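Local coordinates for putative metal binding protein (Coccidioides immitis, PDB 3CVG) that is of unconfirmed function but belongs to the periplasmic-binding-protein superfamily and probably binds a metal ion or another small ligand, at residues Ile94-Tyr100 with Ala237-Ala243; Pro113-Ala117 with Thr141-Val145; His133-Glu137 with Tyr176-Tyr180; Tyr205-Ser210 with Lys273-Leu278; Gln265-Glu269 with Tyr279-Pro283. All coordinates share one frame; numbering follows the deposited sequence.

Contact 1. Residues Ile94-Tyr100 with Ala237-Ala243; sequences ISESPSY and AHLLVGA
The ring of Tyr100 is met at its edge by Val241, whose CG2 lies 3.5 Å from CE2, and Leu239 O also sits near the ring plane; Pro98 O lies over one face, offset toward the rim. The His238 imidazole is approached obliquely by Ser99, with OG 3.3 Å from CD2, and stacks on Tyr101 just beyond the contact. The backbone illustrates how two short pairings can be separated by a loop. Tyr100 and Leu239 form an antiparallel hydrogen-bonded pair, Tyr100 N reaching Leu239 O at 3.1 Å and Leu239 N reaching Tyr100 O at 2.7 Å. Across the loop containing the cis peptide before Pro98, the register differs by two residues, and Ser95 with Gly242 makes an isolated bridge. There Glu96 N donates to Val241 O over 2.6 Å, nearly along the C=O axis, while Ala243 N comes to Ile94 O from above its carbonyl plane. With CG beside the backbone N (chi1 -66°) and a bend at chi2, Glu96 crosses Val241, its CG 3.6 Å from CG1. Ser95 OG touches the methyls of Leu240 and is hydrogen-bonded to Ser89. Ala255 of helix 248-259 packs on Tyr100, Leu239 and Val241, whereas helices 63-71 and 83-91 receive Leu240 and Ser95. Strand 234-241 pairs antiparallel with both strand 100-111 and strand 77-80.

Contact 2. Residues Pro113-Ala117 with Thr141-Val145; sequences PSNPA and TKPPV
Pro116 and Thr141 bring two irregular segments together, their CA atoms 5.9 Å apart, without backbone pairing, and the second segment has a cis peptide before Pro143. Pro116 packs against this turned segment. Its CB lies 3.1 Å from Pro143 O. The same carbon is 3.6 Å from Thr141 OG1, and it also touches Val145 CG2, the proline ring and the valine branch meeting at a slant. That methyl of Val145 packs against Ala117 as well, 4.0 Å from CB. Ser114 OG rests against the ring of Pro143, 3.1 Å from CD. The hydroxyl of Thr141 lies between the backbone N and the carbonyl carbon (chi1 63°), and Thr141 OG1 donates to Pro143 O over 2.7 Å, from a position tilted out of the carbonyl plane. Outside the contact, Tyr200 OH is hydrogen-bonded to both Ala117 N and Asn115 OD1. The joint between these loops, which lie before and after helix 125-138, is thus one of van der Waals packing: carbon surfaces, largely of proline, meet beside a carbonyl oxygen, Pro143 O, that has its hydrogen-bond donor within its own segment.

Contact 3. Residues His133-Glu137 with Tyr176-Tyr180; sequences HDAAE and YSTWY
Ala136 and Trp179 form the heart of this contact: the methyl CB stands over the five-membered ring, 3.4 Å from its centroid and only 9° off the normal, a clear CH-pi interaction. At the indole edge, Trp179 NE1 donates to Glu137 OE2 over 2.9 Å, nearly straight at 171° and lying in the ring plane. The oxygen uses its anti lone pair, and the carboxylate is turned steeply against the indole. His133 adds an oblique touch, its CD2 3.8 Å from Trp179 CZ2.

The next shell fixes these groups. Ser177 CB lies over the opposite face of the indole, offset toward the rim, so the ring is clasped between helix and turn. A water donates to Glu137 OE2 at 2.6 Å and lies 2.7 Å from Ser177 OG, giving the carboxylate oxygen a second bond. In Glu137, CG beside the backbone N lies over a face of the His133 ring, and the bend at chi2 turns the carboxylate to the indole; His133 ND1 donates to Asp134 OD1 at 2.8 Å. Trp179 CG sits between the backbone N and the carbonyl carbon (chi1 45°), which directs the indole at the helix, and Trp164 also meets the indole. The arrangement is that of a type I beta turn, Ser177 to Tyr180, that leads into strand 180-182 and sets its tryptophan against helix 125-138.

Contact 4. Residues Tyr205-Ser210 with Lys273-Leu278; sequences YGTYLS and KDGQQL
Tyr205 approaches the segment 273-278 along one edge of its ring. CG extends anti to the backbone N (chi1 -168°), carrying the ring out from the helix. CD2 then comes 3.4 Å from Leu278 O, and CE2 next to it 3.5 Å from Gln277 O, both oxygens lying in the ring plane. At the tip, OH meets the aliphatic start of Gln276, 3.6 Å from CB, the two side chains crossing at about a right angle. The hydroxyl also makes a weak bond to a water that donates to Gln277 O. One face of the ring carries Leu209 CD1 of the same segment, and Lys224 adds a cation-pi interaction.

Leu209 CD1 reaches onward to Lys273 O at 3.7 Å and Gln276 CB at 4.0 Å, while Leu278 CD1 packs closely against the bare backbone of Gly206, 3.3 Å from its CA. A second water bridges Ser210 OG and Lys273 NZ, donating to the first and accepting from the second. Asp274 directs its carboxylate to salt bridges with Arg213 and Arg216. Lys273 and Gln276 exchange backbone hydrogen bonds around a type I' turn, with Asp274 and Gly275 both at positive phi. This is a classical two-residue beta hairpin: its second strand and the residue after it lie against Tyr205 and Gly206, while Asp274 of the turn meets Leu209.

Contact 5. Residues Gln265-Glu269 with Tyr279-Pro283; sequences QKVIE and YSPAP
Glu269 lies across the ring of Pro281 at about a right angle, its OE2 3.4 Å from CG and its CB and CG both bordering the same atom. One helical turn earlier, Gln265 supplies the polar grip. Its OE1 accepts from Ala282 N over 2.8 Å, with the donor in the carbonyl plane, and also from a water at 2.6 Å that donates in turn to Ala282 O. The bend at chi2 (-57°) brings the amide of Gln265 to Ala282, and its NE2 is used as well, by Ala102 O and Leu258 O, so both ends of this buried amide are engaged. Ile268 CG2 packs against Tyr279 CB at 4.1 Å, the two side chains crossing at about a right angle. Tyr279 N donates to another water at 2.7 Å, which lies equally near Ile268 O. Further out, the hydroxyl of Tyr279 bonds to Ser32. Ile268 and Glu269 thus give the carbon contacts and Gln265 the direct hydrogen bond. The segment 279-283 lies between helix 264-269 and strand 100-111, to which Ser280 is bonded through Arg104, while helix 34-47 packs against Val267 and Tyr279.

How the contacts relate
Two pairs of contacts touch, and contact 1 stands apart. Contacts 2 and 3 share one end of the molecule, centres 12 Å apart, and meet directly: Val145 O lies 3.4 Å from Ala136 CB, so Ala136 is touched from both contacts. Contacts 4 and 5 both use strand 276-281 and are joined by a probable hydrogen bond from Gln277 NE2 to Glu269 O, at 2.6 Å. Contact 1 lies on the opposite side of the chain's centre from contacts 2 and 3, about 29 Å and 22 Å away between nearest atoms. Calcium lies about 11 Å from the side chain of Ala237 and about 10 Å from that of Tyr279 and from Gly206, so none of the three coordinates it.

Contact 1. Residues Ile94-Tyr100 with Ala237-Ala243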
# COMPACT_ATOMS: atom_id res chain seq x y z
N ILE A 94 15.06 -5.06 -16.35
CA ILE A 94 14.86 -3.70 -15.86
C ILE A 94 15.36 -3.60 -14.43
O ILE A 94 15.90 -2.58 -14.00
CB ILE A 94 13.37 -3.30 -15.86
CG1 ILE A 94 12.91 -2.97 -17.29
CG2 ILE A 94 13.14 -2.10 -14.94
CD1 ILE A 94 11.43 -2.68 -17.40
N SER A 95 15.16 -4.69 -13.68
CA SER A 95 15.56 -4.76 -12.29
C SER A 95 16.56 -5.88 -12.04
O SER A 95 16.57 -6.89 -12.75
CB SER A 95 14.33 -5.00 -11.39
OG SER A 95 13.42 -3.91 -11.44
N GLU A 96 17.40 -5.69 -11.03
CA GLU A 96 18.39 -6.69 -10.66
C GLU A 96 17.68 -7.82 -9.94
O GLU A 96 16.63 -7.62 -9.35
CB GLU A 96 19.42 -6.09 -9.71
CG GLU A 96 20.29 -4.99 -10.29
CD GLU A 96 21.53 -5.54 -10.96
OE1 GLU A 96 21.40 -6.17 -12.04
OE2 GLU A 96 22.63 -5.35 -10.40
N SER A 97 18.26 -9.01 -10.00
CA SER A 97 17.70 -10.16 -9.31
C SER A 97 18.57 -10.31 -8.06
O SER A 97 19.79 -10.20 -8.15
CB SER A 97 17.80 -11.41 -10.17
OG SER A 97 17.22 -12.53 -9.52
N PRO A 98 17.96 -10.56 -6.90
CA PRO A 98 16.53 -10.70 -6.66
C PRO A 98 15.94 -9.42 -6.08
O PRO A 98 16.66 -8.42 -5.90
CB PRO A 98 16.48 -11.83 -5.64
CG PRO A 98 17.63 -11.44 -4.74
CD PRO A 98 18.73 -11.04 -5.73
N SER A 99 14.65 -9.45 -5.80
CA SER A 99 13.97 -8.30 -5.20
C SER A 99 14.26 -8.45 -3.71
O SER A 99 14.72 -9.51 -3.27
CB SER A 99 12.46 -8.37 -5.43
OG SER A 99 11.88 -9.44 -4.71
N TYR A 100 14.00 -7.40 -2.94
CA TYR A 100 14.25 -7.42 -1.50
C TYR A 100 12.97 -7.14 -0.72
O TYR A 100 12.35 -6.09 -0.89
CB TYR A 100 15.30 -6.37 -1.14
CG TYR A 100 16.62 -6.54 -1.86
CD1 TYR A 100 17.58 -7.45 -1.39
CD2 TYR A 100 16.90 -5.83 -3.02
CE1 TYR A 100 18.78 -7.63 -2.07
CE2 TYR A 100 18.10 -6.01 -3.70
CZ TYR A 100 19.03 -6.91 -3.22
OH TYR A 100 20.22 -7.09 -3.90
N ALA A 237 5.71 -5.08 0.58
CA ALA A 237 6.50 -4.07 -0.10
C ALA A 237 7.89 -4.63 -0.35
O ALA A 237 8.51 -5.18 0.56
CB ALA A 237 6.59 -2.81 0.75
N HIS A 238 8.35 -4.52 -1.59
CA HIS A 238 9.67 -5.01 -1.98
C HIS A 238 10.48 -3.87 -2.60
O HIS A 238 9.92 -2.92 -3.15
CB HIS A 238 9.57 -6.14 -3.02
CG HIS A 238 9.19 -7.47 -2.45
ND1 HIS A 238 7.90 -7.78 -2.09
CD2 HIS A 238 9.93 -8.57 -2.20
CE1 HIS A 238 7.86 -9.02 -1.63
NE2 HIS A 238 9.08 -9.52 -1.69
N LEU A 239 11.81 -3.97 -2.49
CA LEU A 239 12.69 -2.97 -3.07
C LEU A 239 13.26 -3.55 -4.36
O LEU A 239 13.61 -4.73 -4.41
CB LEU A 239 13.84 -2.63 -2.13
CG LEU A 239 14.82 -1.60 -2.71
CD1 LEU A 239 14.18 -0.22 -2.66
CD2 LEU A 239 16.12 -1.59 -1.93
N LEU A 240 13.35 -2.72 -5.39
CA LEU A 240 13.90 -3.15 -6.67
C LEU A 240 15.16 -2.34 -6.96
O LEU A 240 15.15 -1.12 -6.85
CB LEU A 240 12.89 -2.95 -7.80
CG LEU A 240 11.63 -3.82 -7.80
CD1 LEU A 240 10.72 -3.40 -8.95
CD2 LEU A 240 12.01 -5.29 -7.92
N VAL A 241 16.23 -3.04 -7.31
CA VAL A 241 17.48 -2.37 -7.65
C VAL A 241 17.55 -2.31 -9.17
O VAL A 241 17.54 -3.33 -9.85
CB VAL A 241 18.70 -3.15 -7.11
CG1 VAL A 241 19.99 -2.57 -7.67
CG2 VAL A 241 18.71 -3.09 -5.59
N GLY A 242 17.59 -1.09 -9.70
CA GLY A 242 17.65 -0.90 -11.13
C GLY A 242 18.89 -1.49 -11.76
O GLY A 242 19.99 -1.34 -11.22
N ALA A 243 18.73 -2.15 -12.90
CA ALA A 243 19.85 -2.77 -13.60
C ALA A 243 20.75 -1.71 -14.24
O ALA A 243 21.98 -1.83 -14.23
CB ALA A 243 19.35 -3.72 -14.67

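Contact 2. Residues Pro113-Ala117 with Thr141-Val145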
# COMPACT_ATOMS: atom_id res chain seq x y z
N PRO A 113 -21.41 1.68 10.87
CA PRO A 113 -21.87 0.96 12.06
C PRO A 113 -23.20 0.24 11.82
O PRO A 113 -23.46 -0.80 12.41
CB PRO A 113 -22.00 2.06 13.11
CG PRO A 113 -20.91 3.00 12.72
CD PRO A 113 -21.03 3.06 11.22
N SER A 114 -24.04 0.79 10.95
CA SER A 114 -25.34 0.17 10.65
C SER A 114 -25.20 -1.19 9.98
O SER A 114 -26.12 -2.00 10.01
CB SER A 114 -26.18 1.10 9.77
OG SER A 114 -25.47 1.51 8.62
N ASN A 115 -24.04 -1.43 9.35
CA ASN A 115 -23.76 -2.70 8.71
C ASN A 115 -24.95 -3.25 7.90
O ASN A 115 -25.45 -4.34 8.18
CB ASN A 115 -23.33 -3.71 9.79
CG ASN A 115 -22.73 -4.98 9.21
OD1 ASN A 115 -22.30 -5.01 8.05
ND2 ASN A 115 -22.67 -6.03 10.03
N PRO A 116 -25.41 -2.50 6.88
CA PRO A 116 -26.53 -2.98 6.07
C PRO A 116 -26.28 -4.30 5.35
O PRO A 116 -27.23 -5.06 5.09
CB PRO A 116 -26.79 -1.81 5.12
CG PRO A 116 -25.44 -1.12 5.03
CD PRO A 116 -24.99 -1.15 6.47
N ALA A 117 -25.02 -4.60 5.05
CA ALA A 117 -24.67 -5.85 4.39
C ALA A 117 -24.66 -7.00 5.39
O ALA A 117 -24.50 -8.16 5.02
CB ALA A 117 -23.30 -5.73 3.73
N THR A 141 -32.01 -1.90 1.75
CA THR A 141 -31.48 -1.85 3.11
C THR A 141 -31.32 -0.40 3.49
O THR A 141 -31.35 0.49 2.64
CB THR A 141 -30.10 -2.53 3.21
OG1 THR A 141 -29.15 -1.82 2.40
CG2 THR A 141 -30.18 -3.97 2.76
N LYS A 142 -31.16 -0.15 4.79
CA LYS A 142 -30.98 1.21 5.26
C LYS A 142 -29.74 1.30 6.13
O LYS A 142 -29.69 0.74 7.22
CB LYS A 142 -32.21 1.68 6.04
CG LYS A 142 -32.23 3.20 6.23
CD LYS A 142 -32.08 3.90 4.87
CE LYS A 142 -31.14 5.09 4.96
NZ LYS A 142 -30.86 5.67 3.62
N PRO A 143 -28.70 1.99 5.64
CA PRO A 143 -28.72 2.65 4.33
C PRO A 143 -28.45 1.63 3.22
O PRO A 143 -28.23 0.45 3.49
CB PRO A 143 -27.60 3.67 4.45
CG PRO A 143 -26.59 2.93 5.29
CD PRO A 143 -27.45 2.30 6.37
N PRO A 144 -28.51 2.06 1.95
CA PRO A 144 -28.24 1.07 0.90
C PRO A 144 -26.77 0.65 0.96
O PRO A 144 -25.92 1.43 1.40
CB PRO A 144 -28.59 1.82 -0.38
CG PRO A 144 -28.23 3.23 -0.04
CD PRO A 144 -28.76 3.39 1.37
N VAL A 145 -26.47 -0.57 0.53
CA VAL A 145 -25.10 -1.05 0.54
C VAL A 145 -24.36 -0.48 -0.68
O VAL A 145 -24.75 -0.75 -1.82
CB VAL A 145 -25.05 -2.59 0.48
CG1 VAL A 145 -23.62 -3.08 0.36
CG2 VAL A 145 -25.71 -3.17 1.72

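Contact 3. Residues His133-Glu137 with Tyr176-Tyr180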
# COMPACT_ATOMS: atom_id res chain seq x y z
N HIS A 133 -22.24 -7.69 -2.29
CA HIS A 133 -22.79 -7.72 -3.64
C HIS A 133 -24.29 -8.02 -3.65
O HIS A 133 -25.08 -7.26 -4.21
CB HIS A 133 -22.06 -8.74 -4.52
CG HIS A 133 -22.74 -9.02 -5.82
ND1 HIS A 133 -23.77 -9.93 -5.95
CD2 HIS A 133 -22.56 -8.49 -7.06
CE1 HIS A 133 -24.19 -9.95 -7.20
NE2 HIS A 133 -23.48 -9.08 -7.89
N ASP A 134 -24.67 -9.13 -3.03
CA ASP A 134 -26.08 -9.54 -3.00
C ASP A 134 -26.95 -8.50 -2.28
O ASP A 134 -28.07 -8.20 -2.74
CB ASP A 134 -26.21 -10.91 -2.33
CG ASP A 134 -25.40 -11.98 -3.03
OD1 ASP A 134 -24.96 -11.76 -4.18
OD2 ASP A 134 -25.21 -13.07 -2.44
N ALA A 135 -26.46 -7.96 -1.18
CA ALA A 135 -27.22 -6.95 -0.43
C ALA A 135 -27.31 -5.66 -1.24
O ALA A 135 -28.31 -4.96 -1.19
CB ALA A 135 -26.56 -6.68 0.91
N ALA A 136 -26.26 -5.34 -1.98
CA ALA A 136 -26.28 -4.13 -2.79
C ALA A 136 -27.27 -4.33 -3.93
O ALA A 136 -28.03 -3.44 -4.27
CB ALA A 136 -24.88 -3.82 -3.32
N GLU A 137 -27.25 -5.53 -4.51
CA GLU A 137 -28.16 -5.84 -5.60
C GLU A 137 -29.61 -5.79 -5.12
O GLU A 137 -30.49 -5.38 -5.87
CB GLU A 137 -27.82 -7.21 -6.18
CG GLU A 137 -26.59 -7.17 -7.07
CD GLU A 137 -26.84 -6.35 -8.32
OE1 GLU A 137 -27.65 -6.80 -9.14
OE2 GLU A 137 -26.23 -5.27 -8.47
N TYR A 176 -23.52 -1.71 -15.59
CA TYR A 176 -22.74 -1.05 -14.53
C TYR A 176 -23.45 -1.09 -13.19
O TYR A 176 -24.62 -0.72 -13.09
CB TYR A 176 -22.45 0.42 -14.88
CG TYR A 176 -21.52 1.10 -13.88
CD1 TYR A 176 -20.13 1.03 -14.04
CD2 TYR A 176 -22.02 1.74 -12.74
CE1 TYR A 176 -19.27 1.57 -13.09
CE2 TYR A 176 -21.16 2.28 -11.77
CZ TYR A 176 -19.78 2.19 -11.95
OH TYR A 176 -18.91 2.66 -10.99
N SER A 177 -22.74 -1.55 -12.15
CA SER A 177 -23.31 -1.62 -10.81
C SER A 177 -23.24 -0.23 -10.19
O SER A 177 -22.16 0.24 -9.79
CB SER A 177 -22.52 -2.64 -9.97
OG SER A 177 -22.51 -3.92 -10.58
N THR A 178 -24.39 0.43 -10.11
CA THR A 178 -24.45 1.79 -9.60
C THR A 178 -24.02 1.96 -8.15
O THR A 178 -23.68 3.08 -7.75
CB THR A 178 -25.86 2.42 -9.81
OG1 THR A 178 -26.85 1.69 -9.09
CG2 THR A 178 -26.22 2.42 -11.29
N TRP A 179 -24.04 0.88 -7.37
CA TRP A 179 -23.59 0.93 -5.98
C TRP A 179 -22.04 0.93 -5.90
O TRP A 179 -21.46 1.12 -4.82
CB TRP A 179 -24.15 -0.25 -5.18
CG TRP A 179 -24.05 -1.59 -5.88
CD1 TRP A 179 -25.01 -2.19 -6.64
CD2 TRP A 179 -22.94 -2.49 -5.85
NE1 TRP A 179 -24.57 -3.41 -7.08
CE2 TRP A 179 -23.30 -3.63 -6.61
CE3 TRP A 179 -21.67 -2.45 -5.25
CZ2 TRP A 179 -22.44 -4.72 -6.79
CZ3 TRP A 179 -20.81 -3.54 -5.43
CH2 TRP A 179 -21.20 -4.65 -6.19
N TYR A 180 -21.38 0.68 -7.03
CA TYR A 180 -19.92 0.68 -7.09
C TYR A 180 -19.59 2.15 -7.31
O TYR A 180 -19.64 2.66 -8.43
CB TYR A 180 -19.42 -0.18 -8.26
CG TYR A 180 -17.92 -0.40 -8.29
CD1 TYR A 180 -17.29 -1.21 -7.33
CD2 TYR A 180 -17.14 0.17 -9.29
CE1 TYR A 180 -15.90 -1.43 -7.38
CE2 TYR A 180 -15.76 -0.04 -9.34
CZ TYR A 180 -15.15 -0.85 -8.39
OH TYR A 180 -13.78 -1.06 -8.46
O HOH W 1 -24.89 -5.17 -10.72

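Contact 4. Residues Tyr205-Ser210 with Lys273-Leu278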
# COMPACT_ATOMS: atom_id res chain seq x y z
N TYR A 205 -4.13 0.49 6.66
CA TYR A 205 -3.89 0.82 8.06
C TYR A 205 -3.39 2.24 8.30
O TYR A 205 -3.90 2.94 9.18
CB TYR A 205 -2.92 -0.18 8.68
CG TYR A 205 -2.84 -0.10 10.20
CD1 TYR A 205 -4.00 -0.03 10.98
CD2 TYR A 205 -1.60 -0.12 10.85
CE1 TYR A 205 -3.93 0.01 12.37
CE2 TYR A 205 -1.52 -0.08 12.24
CZ TYR A 205 -2.68 -0.02 12.99
OH TYR A 205 -2.60 0.04 14.36
N GLY A 206 -2.39 2.66 7.52
CA GLY A 206 -1.81 3.99 7.67
C GLY A 206 -2.78 5.13 7.43
O GLY A 206 -2.74 6.16 8.12
N THR A 207 -3.65 4.97 6.43
CA THR A 207 -4.65 5.98 6.11
C THR A 207 -5.62 6.07 7.28
O THR A 207 -6.01 7.16 7.71
CB THR A 207 -5.40 5.60 4.83
OG1 THR A 207 -4.47 5.51 3.74
CG2 THR A 207 -6.47 6.65 4.50
N TYR A 208 -6.00 4.91 7.81
CA TYR A 208 -6.91 4.82 8.95
C TYR A 208 -6.37 5.61 10.15
O TYR A 208 -7.11 6.36 10.81
CB TYR A 208 -7.09 3.35 9.34
CG TYR A 208 -7.83 3.13 10.64
CD1 TYR A 208 -9.18 3.48 10.77
CD2 TYR A 208 -7.18 2.58 11.75
CE1 TYR A 208 -9.86 3.28 11.97
CE2 TYR A 208 -7.85 2.38 12.96
CZ TYR A 208 -9.19 2.73 13.06
OH TYR A 208 -9.86 2.53 14.24
N LEU A 209 -5.08 5.44 10.43
CA LEU A 209 -4.46 6.13 11.55
C LEU A 209 -4.29 7.61 11.27
O LEU A 209 -3.92 8.37 12.16
CB LEU A 209 -3.10 5.50 11.87
CG LEU A 209 -3.15 4.03 12.30
CD1 LEU A 209 -1.74 3.45 12.37
CD2 LEU A 209 -3.85 3.92 13.65
N SER A 210 -4.57 8.01 10.03
CA SER A 210 -4.43 9.41 9.64
C SER A 210 -5.71 10.23 9.79
O SER A 210 -5.64 11.45 9.79
CB SER A 210 -3.95 9.51 8.19
OG SER A 210 -2.68 8.94 8.02
N LYS A 273 2.81 5.94 13.90
CA LYS A 273 1.83 6.94 13.48
C LYS A 273 0.64 6.81 14.43
O LYS A 273 0.08 5.73 14.61
CB LYS A 273 1.37 6.72 12.03
CG LYS A 273 1.62 7.94 11.17
CD LYS A 273 1.05 7.79 9.77
CE LYS A 273 1.80 8.67 8.78
NZ LYS A 273 1.83 10.11 9.19
N ASP A 274 0.28 7.93 15.04
CA ASP A 274 -0.79 7.98 16.02
C ASP A 274 -0.48 7.00 17.14
O ASP A 274 -1.37 6.34 17.68
CB ASP A 274 -2.14 7.61 15.39
CG ASP A 274 -3.30 8.11 16.23
OD1 ASP A 274 -4.43 7.58 16.11
OD2 ASP A 274 -3.08 9.06 17.01
N GLY A 275 0.81 6.89 17.47
CA GLY A 275 1.23 6.00 18.54
C GLY A 275 1.17 4.51 18.25
O GLY A 275 1.21 3.70 19.18
N GLN A 276 1.08 4.14 16.98
CA GLN A 276 1.01 2.72 16.61
C GLN A 276 2.10 2.38 15.60
O GLN A 276 2.45 3.21 14.76
CB GLN A 276 -0.35 2.39 15.97
CG GLN A 276 -1.57 2.58 16.85
CD GLN A 276 -1.57 1.65 18.04
OE1 GLN A 276 -1.27 0.46 17.92
NE2 GLN A 276 -1.93 2.19 19.20
N GLN A 277 2.63 1.16 15.68
CA GLN A 277 3.63 0.75 14.71
C GLN A 277 2.86 0.69 13.40
O GLN A 277 1.86 -0.02 13.30
CB GLN A 277 4.18 -0.64 15.03
CG GLN A 277 5.17 -1.15 13.97
CD GLN A 277 5.73 -2.52 14.30
OE1 GLN A 277 5.00 -3.50 14.41
NE2 GLN A 277 7.05 -2.60 14.46
N LEU A 278 3.30 1.45 12.41
CA LEU A 278 2.61 1.49 11.13
C LEU A 278 2.72 0.22 10.30
O LEU A 278 1.70 -0.36 9.90
CB LEU A 278 3.12 2.68 10.30
CG LEU A 278 2.52 2.83 8.90
CD1 LEU A 278 1.00 2.82 8.98
CD2 LEU A 278 3.03 4.11 8.28
O HOH W 2 0.39 -1.29 14.91
O HOH W 3 -0.43 10.85 7.69

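Contact 5. Residues Gln265-Glu269 with Tyr279-Pro283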
# COMPACT_ATOMS: atom_id res chain seq x y z
N GLN A 265 15.27 -2.70 8.96
CA GLN A 265 14.26 -3.38 9.77
C GLN A 265 14.06 -2.77 11.15
O GLN A 265 12.96 -2.78 11.68
CB GLN A 265 14.61 -4.86 9.90
CG GLN A 265 14.65 -5.57 8.56
CD GLN A 265 13.34 -5.43 7.79
OE1 GLN A 265 12.34 -6.08 8.13
NE2 GLN A 265 13.34 -4.58 6.77
N LYS A 266 15.13 -2.23 11.73
CA LYS A 266 15.03 -1.60 13.04
C LYS A 266 14.23 -0.30 12.94
O LYS A 266 13.41 -0.01 13.81
CB LYS A 266 16.42 -1.32 13.61
CG LYS A 266 16.41 -0.66 14.98
CD LYS A 266 17.81 -0.56 15.57
CE LYS A 266 17.77 0.01 16.98
NZ LYS A 266 19.09 -0.10 17.67
N VAL A 267 14.47 0.46 11.88
CA VAL A 267 13.77 1.73 11.66
C VAL A 267 12.29 1.51 11.37
O VAL A 267 11.44 2.30 11.79
CB VAL A 267 14.39 2.52 10.48
CG1 VAL A 267 13.59 3.79 10.23
CG2 VAL A 267 15.84 2.85 10.79
N ILE A 268 11.98 0.43 10.65
CA ILE A 268 10.60 0.11 10.32
C ILE A 268 9.86 -0.35 11.57
O ILE A 268 8.74 0.08 11.83
CB ILE A 268 10.53 -1.02 9.27
CG1 ILE A 268 11.06 -0.52 7.93
CG2 ILE A 268 9.09 -1.52 9.14
CD1 ILE A 268 11.26 -1.60 6.91
N GLU A 269 10.49 -1.23 12.33
CA GLU A 269 9.89 -1.76 13.55
C GLU A 269 9.55 -0.63 14.53
O GLU A 269 8.65 -0.78 15.36
CB GLU A 269 10.86 -2.76 14.19
CG GLU A 269 10.24 -3.64 15.27
CD GLU A 269 10.89 -5.01 15.32
OE1 GLU A 269 12.12 -5.08 15.50
OE2 GLU A 269 10.17 -6.03 15.16
N TYR A 279 3.95 -0.22 10.04
CA TYR A 279 4.20 -1.40 9.24
C TYR A 279 4.87 -2.53 10.02
O TYR A 279 5.53 -2.30 11.03
CB TYR A 279 5.13 -1.06 8.07
CG TYR A 279 4.70 0.10 7.20
CD1 TYR A 279 5.48 1.25 7.11
CD2 TYR A 279 3.54 0.03 6.43
CE1 TYR A 279 5.12 2.30 6.26
CE2 TYR A 279 3.17 1.08 5.58
CZ TYR A 279 3.97 2.21 5.50
OH TYR A 279 3.63 3.24 4.65
N SER A 280 4.70 -3.76 9.53
CA SER A 280 5.33 -4.90 10.16
C SER A 280 6.66 -5.14 9.46
O SER A 280 6.80 -4.87 8.26
CB SER A 280 4.47 -6.16 10.04
OG SER A 280 3.30 -6.07 10.84
N PRO A 281 7.67 -5.61 10.20
CA PRO A 281 8.98 -5.87 9.59
C PRO A 281 8.83 -6.98 8.55
O PRO A 281 7.86 -7.73 8.57
CB PRO A 281 9.83 -6.31 10.78
CG PRO A 281 9.20 -5.56 11.93
CD PRO A 281 7.74 -5.74 11.66
N ALA A 282 9.78 -7.07 7.64
CA ALA A 282 9.74 -8.12 6.62
C ALA A 282 9.81 -9.46 7.35
O ALA A 282 10.30 -9.53 8.47
CB ALA A 282 10.92 -7.98 5.67
N PRO A 283 9.32 -10.54 6.73
CA PRO A 283 9.36 -11.86 7.37
C PRO A 283 10.80 -12.32 7.67
O PRO A 283 11.74 -11.91 6.99
CB PRO A 283 8.68 -12.77 6.35
CG PRO A 283 7.78 -11.83 5.58
CD PRO A 283 8.65 -10.62 5.42
O HOH W 4 12.83 -8.18 9.60
O HOH W 5 6.27 0.81 11.07